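Local structure of disulfide isomerase (Salmonella enterica subsp. enterica serovar Typhimurium, 3L9U) at residues E16-N21 with N174-I179; Y69-S74 with E151-W156. The protein acts as a thiol-disulfide oxidoreductase of the thioredoxin fold, probably introducing disulfide bonds into other proteins, AssT among them, by handing over its own disulfide. One frame throughout, in Å; residues are numbered along the deposited sequence.

Contact 1: E16-N21 with N174-I179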
loop_
_atom_site.group_PDB
_atom_site.type_symbol
_atom_site.label_atom_id
_atom_site.label_comp_id
_atom_site.label_asym_id
_atom_site.label_seq_id
_atom_site.Cartn_x
_atom_site.Cartn_y
_atom_site.Cartn_z
ATOM N N GLU A 16 0.837 -18.855 5.122
ATOM C CA GLU A 16 1.116 -20.129 4.470
ATOM C C GLU A 16 2.030 -19.942 3.255
ATOM O O GLU A 16 2.906 -20.772 2.980
ATOM C CB GLU A 16 -0.196 -20.786 4.041
ATOM C CG GLU A 16 -0.026 -22.142 3.433
ATOM C CD GLU A 16 -1.342 -22.802 3.104
ATOM O OE1 GLU A 16 -2.412 -22.228 3.429
ATOM O OE2 GLU A 16 -1.298 -23.904 2.525
ATOM N N LYS A 17 1.808 -18.848 2.533
ATOM C CA LYS A 17 2.595 -18.516 1.364
ATOM C C LYS A 17 3.189 -17.126 1.549
ATOM O O LYS A 17 2.545 -16.120 1.264
ATOM C CB LYS A 17 1.723 -18.567 0.109
ATOM C CG LYS A 17 2.475 -18.271 -1.167
ATOM C CD LYS A 17 1.555 -18.367 -2.373
ATOM C CE LYS A 17 2.300 -18.063 -3.652
ATOM N NZ LYS A 17 1.395 -18.168 -4.833
ATOM N N PRO A 18 4.422 -17.068 2.048
ATOM C CA PRO A 18 5.049 -15.765 2.275
ATOM C C PRO A 18 5.184 -14.965 0.996
ATOM O O PRO A 18 5.246 -15.527 -0.104
ATOM C CB PRO A 18 6.431 -16.129 2.821
ATOM C CG PRO A 18 6.279 -17.497 3.372
ATOM C CD PRO A 18 5.261 -18.184 2.510
ATOM N N ILE A 19 5.225 -13.648 1.145
ATOM C CA ILE A 19 5.575 -12.778 0.033
ATOM C C ILE A 19 7.089 -12.862 -0.124
ATOM O O ILE A 19 7.837 -12.591 0.815
ATOM C CB ILE A 19 5.140 -11.324 0.297
ATOM C CG1 ILE A 19 3.612 -11.242 0.452
ATOM C CG2 ILE A 19 5.634 -10.405 -0.817
ATOM C CD1 ILE A 19 3.115 -9.860 0.848
ATOM N N PRO A 20 7.555 -13.283 -1.303
ATOM C CA PRO A 20 8.997 -13.485 -1.469
ATOM C C PRO A 20 9.780 -12.175 -1.581
ATOM O O PRO A 20 9.205 -11.131 -1.896
ATOM C CB PRO A 20 9.090 -14.283 -2.770
ATOM C CG PRO A 20 7.850 -13.982 -3.509
ATOM C CD PRO A 20 6.782 -13.652 -2.501
ATOM N N ASN A 21 11.078 -12.234 -1.304
ATOM C CA ASN A 21 11.951 -11.083 -1.515
ATOM C C ASN A 21 11.441 -9.847 -0.787
ATOM O O ASN A 21 11.427 -8.738 -1.337
ATOM C CB ASN A 21 12.076 -10.799 -3.011
ATOM C CG ASN A 21 12.507 -12.026 -3.795
ATOM O OD1 ASN A 21 11.850 -12.432 -4.756
ATOM N ND2 ASN A 21 13.612 -12.638 -3.372
ATOM N N ASN A 174 8.212 -8.559 6.976
ATOM C CA ASN A 174 9.220 -9.453 6.384
ATOM C C ASN A 174 8.636 -10.450 5.382
ATOM O O ASN A 174 9.227 -11.499 5.120
ATOM C CB ASN A 174 10.018 -10.196 7.464
ATOM C CG ASN A 174 10.927 -9.278 8.253
ATOM O OD1 ASN A 174 11.068 -8.104 7.927
ATOM N ND2 ASN A 174 11.555 -9.814 9.299
ATOM N N GLY A 175 7.475 -10.107 4.826
ATOM C CA GLY A 175 6.776 -10.968 3.891
ATOM C C GLY A 175 6.157 -12.200 4.527
ATOM O O GLY A 175 5.528 -13.000 3.835
ATOM N N LYS A 176 6.310 -12.340 5.845
ATOM C CA LYS A 176 5.997 -13.598 6.530
ATOM C C LYS A 176 4.882 -13.521 7.573
ATOM O O LYS A 176 4.149 -14.493 7.771
ATOM C CB LYS A 176 7.266 -14.169 7.178
ATOM C CG LYS A 176 8.291 -14.631 6.169
ATOM C CD LYS A 176 9.588 -15.054 6.848
ATOM C CE LYS A 176 10.604 -15.553 5.836
ATOM N NZ LYS A 176 11.163 -16.870 6.249
ATOM N N TYR A 177 4.762 -12.379 8.248
ATOM C CA TYR A 177 3.840 -12.267 9.379
ATOM C C TYR A 177 2.749 -11.267 9.061
ATOM O O TYR A 177 3.025 -10.088 8.841
ATOM C CB TYR A 177 4.576 -11.837 10.650
ATOM C CG TYR A 177 5.768 -12.700 10.966
ATOM C CD1 TYR A 177 5.609 -13.927 11.594
ATOM C CD2 TYR A 177 7.044 -12.298 10.621
ATOM C CE1 TYR A 177 6.693 -14.729 11.867
ATOM C CE2 TYR A 177 8.133 -13.088 10.898
ATOM C CZ TYR A 177 7.954 -14.300 11.520
ATOM O OH TYR A 177 9.040 -15.094 11.801
ATOM N N LEU A 178 1.515 -11.751 9.031
ATOM C CA LEU A 178 0.360 -10.907 8.770
ATOM C C LEU A 178 -0.246 -10.453 10.090
ATOM O O LEU A 178 -0.576 -11.270 10.946
ATOM C CB LEU A 178 -0.679 -11.681 7.955
ATOM C CG LEU A 178 -2.030 -10.992 7.748
ATOM C CD1 LEU A 178 -1.872 -9.655 7.021
ATOM C CD2 LEU A 178 -2.984 -11.918 6.998
ATOM N N ILE A 179 -0.373 -9.143 10.249
ATOM C CA ILE A 179 -1.013 -8.559 11.419
ATOM C C ILE A 179 -2.532 -8.598 11.263
ATOM O O ILE A 179 -3.057 -8.428 10.155
ATOM C CB ILE A 179 -0.507 -7.103 11.612
ATOM C CG1 ILE A 179 0.991 -7.126 11.949
ATOM C CG2 ILE A 179 -1.326 -6.355 12.669
ATOM C CD1 ILE A 179 1.636 -5.762 12.026
HETATM O O HOH W 1 10.351 -12.373 2.120
#
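Gly175 meets Ile19 almost entirely through the backbone, with Gly175 CA lying 3.6 Å from Ile19 O. Gly175 has no side chain, which leaves its CA room for this approach. It sits in a hairpin turn where Asn174 and Gly175 both have positive phi (58° and 71°), close to type I' values. Ile19 N donates to Gly175 O over 2.8 Å. The same oxygen, Gly175 O, touches Pro18, with Pro18 CA at 3.2 Å and Pro18 CB a little farther. Beyond it, Lys176 CG reaches Pro18 CB at 4.1 Å, a looser aliphatic contact between two solvent-exposed residues. One water donates to Ile19 O at 2.8 Å and, weakly, to Asn174 O, bridging the two backbones. Just past the turn, a classic beta bulge sets Lys176 and Tyr177 together opposite Val173. The turn joins strands 170-173 and 177-179, while residues 16-21 follow strand 12-14, which pairs with 177-179 on its other edge. Asn174 ND2 bonds to Ala198 O at the end of helix 187-198, and the Ile19 side chain packs on Val162 of helix 159-166.

Contact 2: Y69-S74 with E151-W156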
loop_
_atom_site.group_PDB
_atom_site.type_symbol
_atom_site.label_atom_id
_atom_site.label_comp_id
_atom_site.label_asym_id
_atom_site.label_seq_id
_atom_site.Cartn_x
_atom_site.Cartn_y
_atom_site.Cartn_z
ATOM N N TYR A 69 -11.297 -0.122 -11.145
ATOM C CA TYR A 69 -10.057 0.434 -11.678
ATOM C C TYR A 69 -8.821 -0.003 -10.900
ATOM O O TYR A 69 -7.825 0.714 -10.857
ATOM C CB TYR A 69 -10.141 1.961 -11.698
ATOM C CG TYR A 69 -11.224 2.497 -12.612
ATOM C CD1 TYR A 69 -11.115 2.368 -13.992
ATOM C CD2 TYR A 69 -12.349 3.132 -12.100
ATOM C CE1 TYR A 69 -12.098 2.860 -14.838
ATOM C CE2 TYR A 69 -13.342 3.634 -12.935
ATOM C CZ TYR A 69 -13.207 3.491 -14.304
ATOM O OH TYR A 69 -14.175 3.981 -15.148
ATOM N N GLY A 70 -8.881 -1.182 -10.294
ATOM C CA GLY A 70 -7.779 -1.666 -9.479
ATOM C C GLY A 70 -6.451 -1.687 -10.220
ATOM O O GLY A 70 -5.429 -1.232 -9.706
ATOM N N LYS A 71 -6.446 -2.214 -11.439
ATOM C CA LYS A 71 -5.184 -2.322 -12.158
ATOM C C LYS A 71 -4.677 -0.965 -12.629
ATOM O O LYS A 71 -3.471 -0.717 -12.620
ATOM C CB LYS A 71 -5.273 -3.310 -13.321
ATOM C CG LYS A 71 -3.939 -3.540 -14.043
ATOM C CD LYS A 71 -2.897 -4.207 -13.153
ATOM C CE LYS A 71 -1.575 -4.399 -13.893
ATOM N NZ LYS A 71 -1.701 -5.337 -15.043
ATOM N N GLN A 72 -5.585 -0.081 -13.037
ATOM C CA GLN A 72 -5.174 1.264 -13.431
ATOM C C GLN A 72 -4.506 1.980 -12.255
ATOM O O GLN A 72 -3.475 2.637 -12.416
ATOM C CB GLN A 72 -6.360 2.093 -13.942
ATOM C CG GLN A 72 -6.862 1.700 -15.323
ATOM C CD GLN A 72 -7.819 0.527 -15.292
ATOM O OE1 GLN A 72 -8.132 -0.002 -14.232
ATOM N NE2 GLN A 72 -8.300 0.124 -16.463
ATOM N N ALA A 73 -5.108 1.861 -11.074
ATOM C CA ALA A 73 -4.531 2.453 -9.877
ATOM C C ALA A 73 -3.160 1.848 -9.588
ATOM O O ALA A 73 -2.213 2.565 -9.263
ATOM C CB ALA A 73 -5.461 2.256 -8.687
ATOM N N SER A 74 -3.061 0.526 -9.682
ATOM C CA SER A 74 -1.784 -0.136 -9.451
ATOM C C SER A 74 -0.707 0.401 -10.394
ATOM O O SER A 74 0.431 0.646 -9.985
ATOM C CB SER A 74 -1.906 -1.656 -9.627
ATOM O OG SER A 74 -2.625 -2.245 -8.560
ATOM N N GLU A 151 7.903 -5.096 -13.065
ATOM C CA GLU A 151 8.169 -6.111 -12.045
ATOM C C GLU A 151 7.423 -5.816 -10.739
ATOM O O GLU A 151 6.952 -6.734 -10.072
ATOM C CB GLU A 151 9.669 -6.286 -11.796
ATOM C CG GLU A 151 10.005 -7.377 -10.778
ATOM C CD GLU A 151 9.407 -8.737 -11.120
ATOM O OE1 GLU A 151 9.145 -9.012 -12.311
ATOM O OE2 GLU A 151 9.204 -9.539 -10.183
ATOM N N THR A 152 7.297 -4.542 -10.379
ATOM C CA THR A 152 6.471 -4.197 -9.220
ATOM C C THR A 152 5.048 -4.713 -9.403
ATOM O O THR A 152 4.456 -5.273 -8.485
ATOM C CB THR A 152 6.416 -2.674 -9.006
ATOM O OG1 THR A 152 7.726 -2.190 -8.689
ATOM C CG2 THR A 152 5.455 -2.315 -7.875
ATOM N N LEU A 153 4.493 -4.522 -10.592
ATOM C CA LEU A 153 3.135 -4.983 -10.858
ATOM C C LEU A 153 3.040 -6.501 -10.730
ATOM O O LEU A 153 2.048 -7.027 -10.231
ATOM C CB LEU A 153 2.655 -4.500 -12.230
ATOM C CG LEU A 153 2.452 -2.984 -12.278
ATOM C CD1 LEU A 153 2.281 -2.496 -13.711
ATOM C CD2 LEU A 153 1.258 -2.563 -11.398
ATOM N N GLU A 154 4.074 -7.209 -11.169
ATOM C CA GLU A 154 4.087 -8.661 -11.011
ATOM C C GLU A 154 4.148 -9.062 -9.533
ATOM O O GLU A 154 3.433 -9.964 -9.100
ATOM C CB GLU A 154 5.245 -9.290 -11.789
ATOM C CG GLU A 154 5.263 -10.815 -11.767
ATOM C CD GLU A 154 4.041 -11.441 -12.429
ATOM O OE1 GLU A 154 3.299 -10.724 -13.136
ATOM O OE2 GLU A 154 3.826 -12.659 -12.243
ATOM N N LYS A 155 5.000 -8.392 -8.762
ATOM C CA LYS A 155 5.096 -8.671 -7.328
ATOM C C LYS A 155 3.744 -8.470 -6.644
ATOM O O LYS A 155 3.345 -9.251 -5.773
ATOM C CB LYS A 155 6.132 -7.763 -6.664
ATOM C CG LYS A 155 7.571 -8.099 -7.025
ATOM C CD LYS A 155 8.572 -7.288 -6.216
ATOM C CE LYS A 155 8.601 -5.828 -6.623
ATOM N NZ LYS A 155 9.766 -5.107 -6.015
ATOM N N TRP A 156 3.042 -7.412 -7.026
ATOM C CA TRP A 156 1.798 -7.088 -6.344
ATOM C C TRP A 156 0.690 -8.086 -6.634
ATOM O O TRP A 156 -0.346 -8.049 -5.983
ATOM C CB TRP A 156 1.336 -5.673 -6.669
ATOM C CG TRP A 156 2.209 -4.603 -6.094
ATOM C CD1 TRP A 156 3.283 -4.762 -5.259
ATOM C CD2 TRP A 156 2.077 -3.198 -6.319
ATOM N NE1 TRP A 156 3.819 -3.526 -4.942
ATOM C CE2 TRP A 156 3.095 -2.554 -5.583
ATOM C CE3 TRP A 156 1.183 -2.419 -7.069
ATOM C CZ2 TRP A 156 3.253 -1.168 -5.582
ATOM C CZ3 TRP A 156 1.342 -1.040 -7.071
ATOM C CH2 TRP A 156 2.368 -0.427 -6.323
#
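Lys71, in the first turn of helix 70-86, brings its aliphatic chain to Leu153: Lys71 CE lies 4.2 Å from Leu153 CD2, and the two side chains cross obliquely. The CB of Lys71 does not point at the other helix; the bend at chi2 (65°) carries the chain's end nearer. Three residues on, Ser74 supplies the main meeting point, its CA 7.0 Å from Leu153 CA, a spacing that its small side chain permits. Leu153 CD2 touches Ser74 twice, lying 3.6 Å from Ser74 O and about as close to Ser74 CB. Trp156 adds its six-membered ring, with Trp156 CZ3 3.5 Å from Ser74 O in an oblique approach. No hydrogen bond crosses the interface. The hydroxyl of Ser74 instead bonds to His62 ND1, which satisfies this buried polar group and ties the helix to the end of strand 57-62. On the indole of Trp156, Thr152 CG2 sits 3.2 Å above one face, toward the rim, and Phe61 meets the ring with planes at about 45°. Leu153 also packs on Glu75 and Ala78, extending the interface along helix 70-86. Helix 70-86 follows strand 57-62, and the chain goes from helix 147-155 through helix 159-166 to strand 170-173: the arrangement is characteristic of the DsbA fold, where a helical insertion interrupts a thioredoxin domain.

Contact 2 is nested along the chain inside the loop that contact 1 closes: 16-21 comes first, then 69-74, 151-156 and finally 174-179. Their centres lie 18 Å apart and their nearest atoms about 6 Å, without touching. Contact 1 joins the loop after strand 12-14 to the turn between strands 170-173 and 177-179, at the side of the mixed sheet where 12-14 is outermost. Contact 2 joins helix 70-86 to helix 147-155 near strand 57-62, the opposite outermost strand. The chain between them runs from helix 147-155 through helix 159-166, which Ile19 of contact 1 also touches. The redox-active disulfide of this thioredoxin-fold protein is probably Cys34-Cys37, which lies in neither contact.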